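Local coordinates for protein putative aldolase (Bacteroides vulgatus ATCC 8482, PDB 3DXI) that is a putative aldolase of unestablished function whose N-terminal domain folds as a TIM barrel related to the HMGL-like family, at residues A[219-232]-A[255-269]. Numbering follows the deposited sequence.
Sequences ITGMGRGAGNLKME and ITTFTPLLEKYQWGT
In this TIM barrel, the glycine-rich loop that follows the eighth strand, 214-217, packs against the C-terminal half of helix 248-265 and the chain leaving it, with Trp-267 lying between Met-222 and Leu-262. The indole points into the loop, with Leu-262 CD1 over one face and Met-222 over the other. There Met-222 CA sits 3.4 Å from the centroid of the five-membered ring, a CH-pi contact only 16° off the normal. With CG anti to the backbone N and the chain extended beyond it, the selenomethionine runs on across the six-membered ring. Its SE also reaches Phe-258 CD1 at 4.0 Å, making oblique Met-aromatic contacts with Trp-267 and Phe-258, and its methyl CE meets Leu-261 CD1. At the indole edge, Trp-267 NE1 donates to Thr-220 O at 3.0 Å, a bent bond (138°) that keeps close to the ring plane but rises above the carbonyl plane. Farther along the helix, Ile-219 CG2 packs on Phe-258 CD2 (3.9 Å), and Ile-255 CD1 rests on Glu-232 CB; the OE1 of this glutamate accepts a hydrogen bond from Thr-220 N. Beyond the indole, Gly-268 N donates almost straight (177°) to Gly-225 O at 3.1 Å.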
# COMPACT_ATOMS: atom_id res chain seq x y z
N ILE A 219 0.72 14.48 -3.23
CA ILE A 219 -0.71 14.28 -3.41
C ILE A 219 -0.95 13.15 -4.42
O ILE A 219 -0.48 13.20 -5.56
CB ILE A 219 -1.39 15.59 -3.88
CG1 ILE A 219 -1.24 16.66 -2.79
CG2 ILE A 219 -2.86 15.34 -4.20
CD1 ILE A 219 -1.84 16.29 -1.44
N THR A 220 -1.69 12.13 -3.97
CA THR A 220 -2.02 10.91 -4.72
C THR A 220 -0.78 10.08 -5.01
O THR A 220 -0.82 9.17 -5.83
CB THR A 220 -2.77 11.18 -6.06
OG1 THR A 220 -1.92 11.86 -6.99
CG2 THR A 220 -4.04 12.00 -5.83
N GLY A 221 0.32 10.38 -4.32
CA GLY A 221 1.56 9.65 -4.51
C GLY A 221 2.23 9.93 -5.85
O GLY A 221 3.17 9.24 -6.25
N MSE A 222 1.76 10.97 -6.53
CA MSE A 222 2.30 11.35 -7.83
C MSE A 222 3.82 11.35 -7.84
O MSE A 222 4.47 11.98 -6.99
CB MSE A 222 1.78 12.74 -8.24
CG MSE A 222 2.16 13.17 -9.65
SE MSE A 222 1.41 14.91 -10.10
CE MSE A 222 1.50 14.81 -12.04
N GLY A 223 4.38 10.63 -8.80
CA GLY A 223 5.82 10.51 -8.94
C GLY A 223 6.06 9.49 -10.04
O GLY A 223 5.13 8.78 -10.42
N ARG A 224 7.27 9.42 -10.56
CA ARG A 224 7.54 8.46 -11.63
C ARG A 224 7.39 7.02 -11.16
O ARG A 224 7.63 6.69 -9.99
CB ARG A 224 8.94 8.70 -12.22
CG ARG A 224 10.07 8.71 -11.21
CD ARG A 224 11.42 8.94 -11.91
NE ARG A 224 11.55 10.27 -12.50
CZ ARG A 224 11.98 11.35 -11.84
NH1 ARG A 224 12.33 11.25 -10.56
NH2 ARG A 224 12.08 12.52 -12.46
N GLY A 225 6.97 6.15 -12.08
CA GLY A 225 6.79 4.75 -11.77
C GLY A 225 5.74 4.47 -10.71
O GLY A 225 4.59 4.89 -10.83
N ALA A 226 6.15 3.74 -9.67
CA ALA A 226 5.25 3.37 -8.58
C ALA A 226 4.89 4.58 -7.72
O ALA A 226 3.96 4.52 -6.92
CB ALA A 226 5.90 2.29 -7.72
N GLY A 227 5.64 5.66 -7.87
CA GLY A 227 5.34 6.86 -7.12
C GLY A 227 5.83 6.93 -5.69
O GLY A 227 6.64 6.10 -5.26
N ASN A 228 5.33 7.92 -4.96
CA ASN A 228 5.71 8.15 -3.57
C ASN A 228 4.60 7.82 -2.59
O ASN A 228 3.53 7.35 -2.96
CB ASN A 228 6.09 9.62 -3.38
CG ASN A 228 7.18 10.07 -4.33
OD1 ASN A 228 6.94 10.90 -5.21
ND2 ASN A 228 8.37 9.55 -4.15
N LEU A 229 4.87 8.05 -1.31
CA LEU A 229 3.87 7.83 -0.28
C LEU A 229 2.78 8.85 -0.58
O LEU A 229 3.08 10.00 -0.88
CB LEU A 229 4.47 8.12 1.10
CG LEU A 229 3.51 8.38 2.27
CD1 LEU A 229 2.59 7.19 2.48
CD2 LEU A 229 4.32 8.66 3.51
N LYS A 230 1.52 8.42 -0.51
CA LYS A 230 0.40 9.33 -0.77
C LYS A 230 0.19 10.22 0.45
O LYS A 230 -0.10 9.74 1.55
CB LYS A 230 -0.87 8.53 -1.09
CG LYS A 230 -0.75 7.71 -2.37
CD LYS A 230 -2.08 7.13 -2.83
CE LYS A 230 -2.46 5.90 -2.04
NZ LYS A 230 -3.05 4.90 -2.97
N MSE A 231 0.36 11.53 0.25
CA MSE A 231 0.21 12.49 1.33
C MSE A 231 -1.13 12.31 2.04
O MSE A 231 -1.19 12.35 3.26
CB MSE A 231 0.33 13.92 0.79
CG MSE A 231 0.15 15.00 1.85
SE MSE A 231 1.49 14.93 3.26
CE MSE A 231 2.88 15.97 2.39
N GLU A 232 -2.20 12.10 1.27
CA GLU A 232 -3.52 11.91 1.86
C GLU A 232 -3.57 10.69 2.78
O GLU A 232 -4.31 10.68 3.76
CB GLU A 232 -4.60 11.77 0.77
CG GLU A 232 -4.38 10.59 -0.18
CD GLU A 232 -3.63 10.99 -1.43
OE1 GLU A 232 -2.79 11.91 -1.35
OE2 GLU A 232 -3.88 10.38 -2.49
N ILE A 255 -7.07 16.53 -4.02
CA ILE A 255 -6.92 15.23 -4.67
C ILE A 255 -7.66 15.33 -6.01
O ILE A 255 -7.15 14.90 -7.04
CB ILE A 255 -7.56 14.10 -3.83
CG1 ILE A 255 -6.66 13.78 -2.63
CG2 ILE A 255 -7.79 12.87 -4.71
CD1 ILE A 255 -7.26 12.76 -1.67
N THR A 256 -8.86 15.89 -5.97
CA THR A 256 -9.68 16.05 -7.17
C THR A 256 -8.95 16.90 -8.22
O THR A 256 -9.04 16.62 -9.41
CB THR A 256 -11.04 16.71 -6.85
OG1 THR A 256 -11.81 15.83 -6.02
CG2 THR A 256 -11.80 17.00 -8.13
N THR A 257 -8.24 17.93 -7.77
CA THR A 257 -7.50 18.79 -8.68
C THR A 257 -6.51 17.95 -9.51
O THR A 257 -6.39 18.15 -10.72
CB THR A 257 -6.70 19.87 -7.91
OG1 THR A 257 -7.61 20.75 -7.23
CG2 THR A 257 -5.86 20.70 -8.87
N PHE A 258 -5.83 17.01 -8.85
CA PHE A 258 -4.84 16.17 -9.51
C PHE A 258 -5.38 14.89 -10.14
O PHE A 258 -4.61 14.12 -10.73
CB PHE A 258 -3.74 15.82 -8.50
CG PHE A 258 -2.77 16.95 -8.26
CD1 PHE A 258 -1.69 17.16 -9.11
CD2 PHE A 258 -2.96 17.83 -7.20
CE1 PHE A 258 -0.81 18.23 -8.92
CE2 PHE A 258 -2.09 18.91 -6.99
CZ PHE A 258 -1.01 19.11 -7.85
N THR A 259 -6.69 14.67 -10.03
CA THR A 259 -7.30 13.46 -10.57
C THR A 259 -7.28 13.35 -12.10
O THR A 259 -7.12 12.25 -12.63
CB THR A 259 -8.72 13.28 -10.00
OG1 THR A 259 -8.61 12.94 -8.61
CG2 THR A 259 -9.48 12.18 -10.72
N PRO A 260 -7.46 14.46 -12.83
CA PRO A 260 -7.42 14.31 -14.29
C PRO A 260 -6.04 13.80 -14.75
O PRO A 260 -5.95 12.96 -15.63
CB PRO A 260 -7.71 15.72 -14.79
CG PRO A 260 -8.70 16.21 -13.78
CD PRO A 260 -8.08 15.75 -12.46
N LEU A 261 -4.98 14.31 -14.13
CA LEU A 261 -3.63 13.87 -14.48
C LEU A 261 -3.40 12.41 -14.08
O LEU A 261 -2.73 11.66 -14.79
CB LEU A 261 -2.59 14.77 -13.82
CG LEU A 261 -2.46 16.14 -14.49
CD1 LEU A 261 -1.66 17.07 -13.59
CD2 LEU A 261 -1.80 15.98 -15.85
N LEU A 262 -3.95 12.01 -12.94
CA LEU A 262 -3.82 10.64 -12.47
C LEU A 262 -4.52 9.66 -13.42
O LEU A 262 -4.01 8.57 -13.69
CB LEU A 262 -4.41 10.50 -11.06
CG LEU A 262 -4.60 9.06 -10.56
CD1 LEU A 262 -3.25 8.37 -10.50
CD2 LEU A 262 -5.26 9.08 -9.18
N GLU A 263 -5.69 10.03 -13.91
CA GLU A 263 -6.41 9.14 -14.81
C GLU A 263 -5.69 9.03 -16.15
O GLU A 263 -5.77 8.02 -16.83
CB GLU A 263 -7.85 9.65 -15.00
CG GLU A 263 -8.56 9.82 -13.66
CD GLU A 263 -10.00 10.28 -13.79
OE1 GLU A 263 -10.27 11.13 -14.66
OE2 GLU A 263 -10.85 9.79 -13.02
N LYS A 264 -4.94 10.07 -16.51
CA LYS A 264 -4.19 10.06 -17.75
C LYS A 264 -2.86 9.31 -17.63
O LYS A 264 -2.55 8.46 -18.46
CB LYS A 264 -3.91 11.49 -18.22
CG LYS A 264 -3.05 11.53 -19.47
CD LYS A 264 -2.76 12.94 -19.92
CE LYS A 264 -2.11 12.92 -21.30
NZ LYS A 264 -3.00 12.29 -22.31
N TYR A 265 -2.09 9.63 -16.60
CA TYR A 265 -0.77 9.03 -16.41
C TYR A 265 -0.70 7.80 -15.51
O TYR A 265 0.23 7.00 -15.60
CB TYR A 265 0.20 10.10 -15.92
CG TYR A 265 0.42 11.18 -16.95
CD1 TYR A 265 1.03 10.88 -18.17
CD2 TYR A 265 -0.00 12.49 -16.73
CE1 TYR A 265 1.20 11.86 -19.15
CE2 TYR A 265 0.17 13.48 -17.70
CZ TYR A 265 0.77 13.15 -18.91
OH TYR A 265 0.93 14.10 -19.89
N GLN A 266 -1.69 7.67 -14.64
CA GLN A 266 -1.80 6.53 -13.74
C GLN A 266 -0.53 6.03 -13.06
O GLN A 266 -0.10 4.89 -13.28
CB GLN A 266 -2.43 5.35 -14.49
CG GLN A 266 -3.76 5.67 -15.11
CD GLN A 266 -4.49 4.41 -15.51
OE1 GLN A 266 -5.01 3.68 -14.66
NE2 GLN A 266 -4.52 4.14 -16.81
N TRP A 267 0.08 6.87 -12.23
CA TRP A 267 1.27 6.44 -11.50
C TRP A 267 0.77 5.44 -10.46
O TRP A 267 -0.41 5.44 -10.13
CB TRP A 267 1.96 7.63 -10.84
CG TRP A 267 1.00 8.59 -10.22
CD1 TRP A 267 0.48 8.54 -8.96
CD2 TRP A 267 0.45 9.76 -10.84
NE1 TRP A 267 -0.37 9.61 -8.76
CE2 TRP A 267 -0.40 10.37 -9.89
CE3 TRP A 267 0.59 10.35 -12.10
CZ2 TRP A 267 -1.11 11.55 -10.17
CZ3 TRP A 267 -0.12 11.53 -12.38
CH2 TRP A 267 -0.96 12.11 -11.41
N GLY A 268 1.66 4.61 -9.95
CA GLY A 268 1.26 3.62 -8.97
C GLY A 268 2.04 2.36 -9.28
O GLY A 268 2.52 2.18 -10.40
N THR A 269 2.16 1.47 -8.30
CA THR A 269 2.92 0.24 -8.49
C THR A 269 2.18 -0.81 -9.32
O THR A 269 0.97 -0.72 -9.52
CB THR A 269 3.31 -0.38 -7.12
OG1 THR A 269 4.28 -1.41 -7.33
CG2 THR A 269 2.09 -1.00 -6.44